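N-acylethanolamine-hydrolyzing acid amidase subunit beta (Caenorhabditis elegans, PDB 6DY3) probably hydrolyses bioactive fatty acid amides such as N-palmitoylethanolamine to ethanolamine and free fatty acid, paired with the alpha subunit from which autocatalytic cleavage separates it. Local coordinates at residues R90-S93 against F94-D98; H117-S120 against P121-I124. One frame throughout, in Å; residues are numbered along the deposited sequence.

Contact 1: residues R90-S93 against F94-D98; sequences RPVS and FFIRD
Over one face of the Phe-94 ring, offset toward its rim, lies the hydroxyl of Ser-93, with OG 3.3 Å from Phe-94 CD1; at the edge of the same ring, near its plane, Pro-91 brings CB to 3.9 Å from CD1. The ring also stacks edge-to-face with Phe-70 of the alpha subunit. Serine suits this place because its small side chain folds back on its own turn: at chi1 72° OG sits between the backbone N and the carbonyl carbon. Cut back to an alanine, Phe-94 would probably leave Phe-70, Pro-91 CB and Ser-93 OG without the ring they meet, and open a gap there. The second ring, Phe-95, meets the aliphatic part of Arg-90, whose CD lies 3.7 Å from Phe-95 CD1, while the guanidinium plane stands 88° from that of the ring. A trans chi1 turns the Phe-95 ring back toward the arginine, whose NH1 is hydrogen-bonded to Leu-118 O. Pro-91 is the N-cap residue, where a missing N-H is tolerated, since first-turn amides have no helical acceptor four residues back, and its O accepts from Phe-95 N at 3.1 Å. The next i to i+4 bond, Ile-96 N to Val-92 O, is straighter, 166° at the hydrogen, and Arg-97 N to Ser-93 O continues the series. On the side turned to strand 64-70, Val-92 CG1 and Ile-96 CG1 approach to 4.4 Å, branched residues one turn apart. Helix 92-102 starts just after helix 76-89 ends: Val-92 and Ile-96 rest on strand 64-70, Phe-95 and Ile-96 reach helix 106-113, and Phe-94 and Arg-97 face the alpha subunit, where Arg-97 forms a salt bridge with Glu-77 of that chain while its NH1 is hydrogen-bonded to Asn-53 O of the beta chain.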
ATOM      1  N   ARG B  90       6.814  -1.840  14.707  1.00 49.52           N
ATOM      2  CA  ARG B  90       5.437  -2.077  14.268  1.00 43.69           C
ATOM      3  C   ARG B  90       5.430  -2.224  12.754  1.00 37.07           C
ATOM      4  O   ARG B  90       5.192  -1.253  12.022  1.00 36.43           O
ATOM      5  CB  ARG B  90       4.513  -0.944  14.708  1.00 43.00           C
ATOM      6  CG  ARG B  90       3.047  -1.190  14.428  1.00 48.01           C
ATOM      7  CD  ARG B  90       2.168  -0.262  15.252  1.00 51.57           C
ATOM      8  NE  ARG B  90       1.904  -0.818  16.582  1.00 56.05           N
ATOM      9  CZ  ARG B  90       2.470  -0.398  17.712  1.00 56.48           C
ATOM     10  NH1 ARG B  90       3.345   0.599  17.712  1.00 53.02           N
ATOM     11  NH2 ARG B  90       2.155  -0.982  18.859  1.00 61.05           N
ATOM     12  N   PRO B  91       5.690  -3.428  12.243  1.00 34.53           N
ATOM     13  CA  PRO B  91       5.712  -3.631  10.787  1.00 35.90           C
ATOM     14  C   PRO B  91       4.461  -3.088  10.105  1.00 35.88           C
ATOM     15  O   PRO B  91       3.331  -3.429  10.464  1.00 35.90           O
ATOM     16  CB  PRO B  91       5.829  -5.151  10.653  1.00 36.61           C
ATOM     17  CG  PRO B  91       6.534  -5.570  11.886  1.00 35.41           C
ATOM     18  CD  PRO B  91       6.027  -4.661  12.970  1.00 35.18           C
ATOM     19  N   VAL B  92       4.678  -2.230   9.106  1.00 36.67           N
ATOM     20  CA  VAL B  92       3.596  -1.415   8.561  1.00 36.64           C
ATOM     21  C   VAL B  92       2.627  -2.263   7.745  1.00 35.15           C
ATOM     22  O   VAL B  92       1.409  -2.201   7.944  1.00 38.37           O
ATOM     23  CB  VAL B  92       4.179  -0.263   7.726  1.00 36.91           C
ATOM     24  CG1 VAL B  92       3.091   0.453   6.943  1.00 37.55           C
ATOM     25  CG2 VAL B  92       4.913   0.716   8.637  1.00 37.36           C
ATOM     26  N   SER B  93       3.144  -3.058   6.806  1.00 29.91           N
ATOM     27  CA  SER B  93       2.253  -3.779   5.898  1.00 28.82           C
ATOM     28  C   SER B  93       1.375  -4.775   6.645  1.00 31.14           C
ATOM     29  O   SER B  93       0.232  -5.021   6.241  1.00 31.00           O
ATOM     30  CB  SER B  93       3.057  -4.503   4.818  1.00 28.19           C
ATOM     31  OG  SER B  93       3.748  -5.616   5.355  1.00 28.66           O
ATOM     32  N   PHE B  94       1.887  -5.358   7.730  1.00 31.89           N
ATOM     33  CA  PHE B  94       1.103  -6.326   8.485  1.00 34.34           C
ATOM     34  C   PHE B  94       0.140  -5.648   9.445  1.00 35.89           C
ATOM     35  O   PHE B  94      -0.913  -6.212   9.767  1.00 39.38           O
ATOM     36  CB  PHE B  94       2.042  -7.280   9.219  1.00 32.86           C
ATOM     37  CG  PHE B  94       2.947  -8.023   8.293  1.00 32.75           C
ATOM     38  CD1 PHE B  94       4.216  -7.554   8.032  1.00 30.97           C
ATOM     39  CD2 PHE B  94       2.503  -9.163   7.633  1.00 34.75           C
ATOM     40  CE1 PHE B  94       5.046  -8.220   7.156  1.00 32.56           C
ATOM     41  CE2 PHE B  94       3.334  -9.836   6.752  1.00 33.63           C
ATOM     42  CZ  PHE B  94       4.607  -9.360   6.516  1.00 32.13           C
ATOM     43  N   PHE B  95       0.463  -4.437   9.889  1.00 34.48           N
ATOM     44  CA  PHE B  95      -0.507  -3.669  10.657  1.00 36.47           C
ATOM     45  C   PHE B  95      -1.723  -3.346   9.802  1.00 38.03           C
ATOM     46  O   PHE B  95      -2.864  -3.488  10.256  1.00 36.98           O
ATOM     47  CB  PHE B  95       0.144  -2.389  11.187  1.00 36.14           C
ATOM     48  CG  PHE B  95      -0.743  -1.583  12.094  1.00 33.47           C
ATOM     49  CD1 PHE B  95      -0.661  -1.739  13.462  1.00 35.47           C
ATOM     50  CD2 PHE B  95      -1.650  -0.677  11.586  1.00 33.30           C
ATOM     51  CE1 PHE B  95      -1.467  -1.009  14.304  1.00 39.82           C
ATOM     52  CE2 PHE B  95      -2.459   0.053  12.423  1.00 36.24           C
ATOM     53  CZ  PHE B  95      -2.369  -0.112  13.785  1.00 39.23           C
ATOM     54  N   ILE B  96      -1.494  -2.925   8.553  1.00 43.01           N
ATOM     55  CA  ILE B  96      -2.596  -2.627   7.637  1.00 44.19           C
ATOM     56  C   ILE B  96      -3.451  -3.870   7.417  1.00 43.65           C
ATOM     57  O   ILE B  96      -4.685  -3.817   7.478  1.00 43.36           O
ATOM     58  CB  ILE B  96      -2.061  -2.079   6.300  1.00 40.51           C
ATOM     59  CG1 ILE B  96      -1.134  -0.870   6.520  1.00 42.57           C
ATOM     60  CG2 ILE B  96      -3.218  -1.718   5.365  1.00 37.25           C
ATOM     61  CD1 ILE B  96      -1.817   0.347   7.109  1.00 45.32           C
ATOM     62  N   ARG B  97      -2.807  -5.004   7.132  1.00 40.62           N
ATOM     63  CA  ARG B  97      -3.558  -6.231   6.891  1.00 39.89           C
ATOM     64  C   ARG B  97      -4.359  -6.626   8.120  1.00 42.62           C
ATOM     65  O   ARG B  97      -5.495  -7.096   8.006  1.00 46.71           O
ATOM     66  CB  ARG B  97      -2.608  -7.355   6.481  1.00 38.72           C
ATOM     67  CG  ARG B  97      -3.293  -8.688   6.254  1.00 38.34           C
ATOM     68  CD  ARG B  97      -2.293  -9.750   5.848  1.00 40.88           C
ATOM     69  NE  ARG B  97      -2.854 -11.095   5.927  1.00 45.04           N
ATOM     70  CZ  ARG B  97      -2.159 -12.209   5.709  1.00 46.59           C
ATOM     71  NH1 ARG B  97      -0.868 -12.140   5.398  1.00 43.20           N
ATOM     72  NH2 ARG B  97      -2.755 -13.395   5.805  1.00 46.58           N
ATOM     73  N   ASP B  98      -3.781  -6.442   9.308  1.00 43.80           N
ATOM     74  CA  ASP B  98      -4.491  -6.777  10.537  1.00 44.13           C
ATOM     75  C   ASP B  98      -5.728  -5.908  10.709  1.00 41.96           C
ATOM     76  O   ASP B  98      -6.753  -6.368  11.222  1.00 46.78           O
ATOM     77  CB  ASP B  98      -3.552  -6.626  11.732  1.00 48.22           C
ATOM     78  CG  ASP B  98      -4.213  -6.989  13.044  1.00 53.47           C
ATOM     79  OD1 ASP B  98      -4.324  -8.199  13.341  1.00 57.85           O
ATOM     80  OD2 ASP B  98      -4.613  -6.063  13.782  1.00 52.41           O
TER

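Contact 2: residues H117-S120 against P121-I124; sequences HLFS and PSYI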
ATOM      1  N   HIS B 117       0.750   5.607  18.916  1.00 49.72           N
ATOM      2  CA  HIS B 117       1.795   4.633  19.189  1.00 47.51           C
ATOM      3  C   HIS B 117       2.841   4.763  18.095  1.00 42.60           C
ATOM      4  O   HIS B 117       2.606   5.396  17.066  1.00 40.22           O
ATOM      5  CB  HIS B 117       1.233   3.207  19.265  1.00 47.82           C
ATOM      6  CG  HIS B 117       0.337   2.844  18.122  1.00 46.35           C
ATOM      7  ND1 HIS B 117       0.653   3.113  16.808  1.00 44.99           N
ATOM      8  CD2 HIS B 117      -0.873   2.239  18.100  1.00 48.60           C
ATOM      9  CE1 HIS B 117      -0.320   2.684  16.025  1.00 44.77           C
ATOM     10  NE2 HIS B 117      -1.259   2.150  16.784  1.00 47.71           N
ATOM     11  N   LEU B 118       4.007   4.171  18.339  1.00 38.54           N
ATOM     12  CA  LEU B 118       5.076   4.214  17.349  1.00 35.56           C
ATOM     13  C   LEU B 118       4.578   3.671  16.018  1.00 37.58           C
ATOM     14  O   LEU B 118       4.086   2.541  15.935  1.00 33.07           O
ATOM     15  CB  LEU B 118       6.292   3.420  17.831  1.00 35.39           C
ATOM     16  CG  LEU B 118       7.240   4.120  18.810  1.00 39.62           C
ATOM     17  CD1 LEU B 118       8.332   3.161  19.234  1.00 42.63           C
ATOM     18  CD2 LEU B 118       7.853   5.385  18.216  1.00 40.79           C
ATOM     19  N   PHE B 119       4.700   4.484  14.974  1.00 46.44           N
ATOM     20  CA  PHE B 119       4.326   4.058  13.637  1.00 44.13           C
ATOM     21  C   PHE B 119       5.178   4.818  12.635  1.00 43.63           C
ATOM     22  O   PHE B 119       5.445   6.010  12.813  1.00 44.59           O
ATOM     23  CB  PHE B 119       2.841   4.290  13.364  1.00 42.38           C
ATOM     24  CG  PHE B 119       2.312   3.477  12.228  1.00 41.18           C
ATOM     25  CD1 PHE B 119       1.895   2.172  12.434  1.00 42.82           C
ATOM     26  CD2 PHE B 119       2.240   4.012  10.951  1.00 41.83           C
ATOM     27  CE1 PHE B 119       1.411   1.413  11.383  1.00 44.58           C
ATOM     28  CE2 PHE B 119       1.758   3.261   9.889  1.00 39.91           C
ATOM     29  CZ  PHE B 119       1.342   1.962  10.101  1.00 42.69           C
ATOM     30  N   SER B 120       5.614   4.118  11.600  1.00 40.91           N
ATOM     31  CA  SER B 120       6.494   4.722  10.618  1.00 36.51           C
ATOM     32  C   SER B 120       5.786   5.910   9.967  1.00 37.56           C
ATOM     33  O   SER B 120       4.596   5.805   9.629  1.00 35.51           O
ATOM     34  CB  SER B 120       6.891   3.691   9.565  1.00 36.39           C
ATOM     35  OG  SER B 120       7.913   4.187   8.717  1.00 42.07           O
ATOM     36  N   PRO B 121       6.455   7.052   9.801  1.00 35.91           N
ATOM     37  CA  PRO B 121       5.789   8.200   9.172  1.00 33.39           C
ATOM     38  C   PRO B 121       5.264   7.828   7.794  1.00 30.44           C
ATOM     39  O   PRO B 121       5.948   7.184   6.997  1.00 27.85           O
ATOM     40  CB  PRO B 121       6.894   9.259   9.104  1.00 32.91           C
ATOM     41  CG  PRO B 121       7.834   8.890  10.186  1.00 34.78           C
ATOM     42  CD  PRO B 121       7.818   7.392  10.238  1.00 35.82           C
ATOM     43  N   SER B 122       4.029   8.225   7.525  1.00 32.68           N
ATOM     44  CA  SER B 122       3.352   7.807   6.308  1.00 34.60           C
ATOM     45  C   SER B 122       2.034   8.563   6.220  1.00 31.85           C
ATOM     46  O   SER B 122       1.638   9.276   7.147  1.00 27.82           O
ATOM     47  CB  SER B 122       3.125   6.293   6.297  1.00 34.51           C
ATOM     48  OG  SER B 122       2.450   5.888   7.473  1.00 35.13           O
ATOM     49  N   TYR B 123       1.362   8.399   5.087  1.00 30.16           N
ATOM     50  CA  TYR B 123       0.002   8.876   4.899  1.00 32.73           C
ATOM     51  C   TYR B 123      -0.887   7.667   4.671  1.00 31.13           C
ATOM     52  O   TYR B 123      -0.663   6.900   3.730  1.00 29.05           O
ATOM     53  CB  TYR B 123      -0.101   9.827   3.713  1.00 35.48           C
ATOM     54  CG  TYR B 123       0.643  11.131   3.877  1.00 38.06           C
ATOM     55  CD1 TYR B 123       0.198  12.100   4.769  1.00 36.97           C
ATOM     56  CD2 TYR B 123       1.772  11.409   3.114  1.00 35.27           C
ATOM     57  CE1 TYR B 123       0.867  13.299   4.908  1.00 37.43           C
ATOM     58  CE2 TYR B 123       2.444  12.608   3.246  1.00 35.83           C
ATOM     59  CZ  TYR B 123       1.987  13.547   4.143  1.00 37.15           C
ATOM     60  OH  TYR B 123       2.657  14.741   4.273  1.00 39.75           O
ATOM     61  N   ILE B 124      -1.900   7.512   5.517  1.00 30.95           N
ATOM     62  CA  ILE B 124      -2.890   6.453   5.379  1.00 28.79           C
ATOM     63  C   ILE B 124      -4.169   7.097   4.865  1.00 28.61           C
ATOM     64  O   ILE B 124      -4.753   7.960   5.534  1.00 30.57           O
ATOM     65  CB  ILE B 124      -3.124   5.716   6.707  1.00 28.74           C
ATOM     66  CG1 ILE B 124      -1.811   5.099   7.198  1.00 30.25           C
ATOM     67  CG2 ILE B 124      -4.190   4.645   6.533  1.00 30.52           C
ATOM     68  CD1 ILE B 124      -1.886   4.471   8.568  1.00 31.41           C
TER
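Ser-122 and Ser-120 are joined by a hydrogen bond that spans the proline between them: the hydroxyl OG of Ser-122 donates to Ser-120 O at 3.0 Å, tilted 25° from the carbonyl plane. That hydroxyl reaches back because at chi1 54° it sits between its own backbone N and carbonyl carbon. The same OG lies at the edge of the Phe-119 ring and in its plane, 3.6 Å from CE2; a serine is small enough to place one hydroxyl between a carbonyl and an aromatic rim. Phe-119 CE2 also meets Ile-124 CD1 at 4.1 Å, the two side chains crossing at about a right angle; the flexible ethyl arm of isoleucine extends far enough to touch the ring from five residues on. Between the serines, Pro-121 suits the extended backbone that leads into the strand, since its phi is restricted near -60° and it has no N-H to satisfy. The hydroxyl of Ser-120 turns to a hydrogen bond with Lys-87 NZ, while Phe-119 is positioned by backbone bonding to Trp-142 and an edge-to-face stack with Phe-95. Tyr-99 of the alpha subunit packs on both serines. Ser-122 lies about 8 Å, side chain to side chain, from Asn-163, which is probably important for activity. The segment leads from the loop after helix 106-113 into strand 122-127 of the larger sheet of the Ntn-hydrolase fold, antiparallel between strands 64-70 and 134-139. Ser-122 and Ile-124 rest on Leu-68 of the first of these neighbours, and their backbones bond to Arg-139 and Ile-137 of the second.

Overall arrangement
Along the chain, contact 1 comes first and is complete before contact 2 begins, so the two stand in series, neither nested nor crossing. Each is local: contact 1 closes the opening turn of helix 92-102, and contact 2 the bend by which the loop after helix 106-113 enters strand 122-127. Their centres lie 11 Å apart, and they meet directly through Arg-90 and the 117-120 loop, and where Val-92 CG2 packs on Ser-120 CB at 3.7 Å. Together they set helix 92-102 and the 117-120 loop against strands 64-70 and 122-127 of the larger antiparallel sheet of an Ntn-hydrolase domain, and both lie within reach of the alpha subunit.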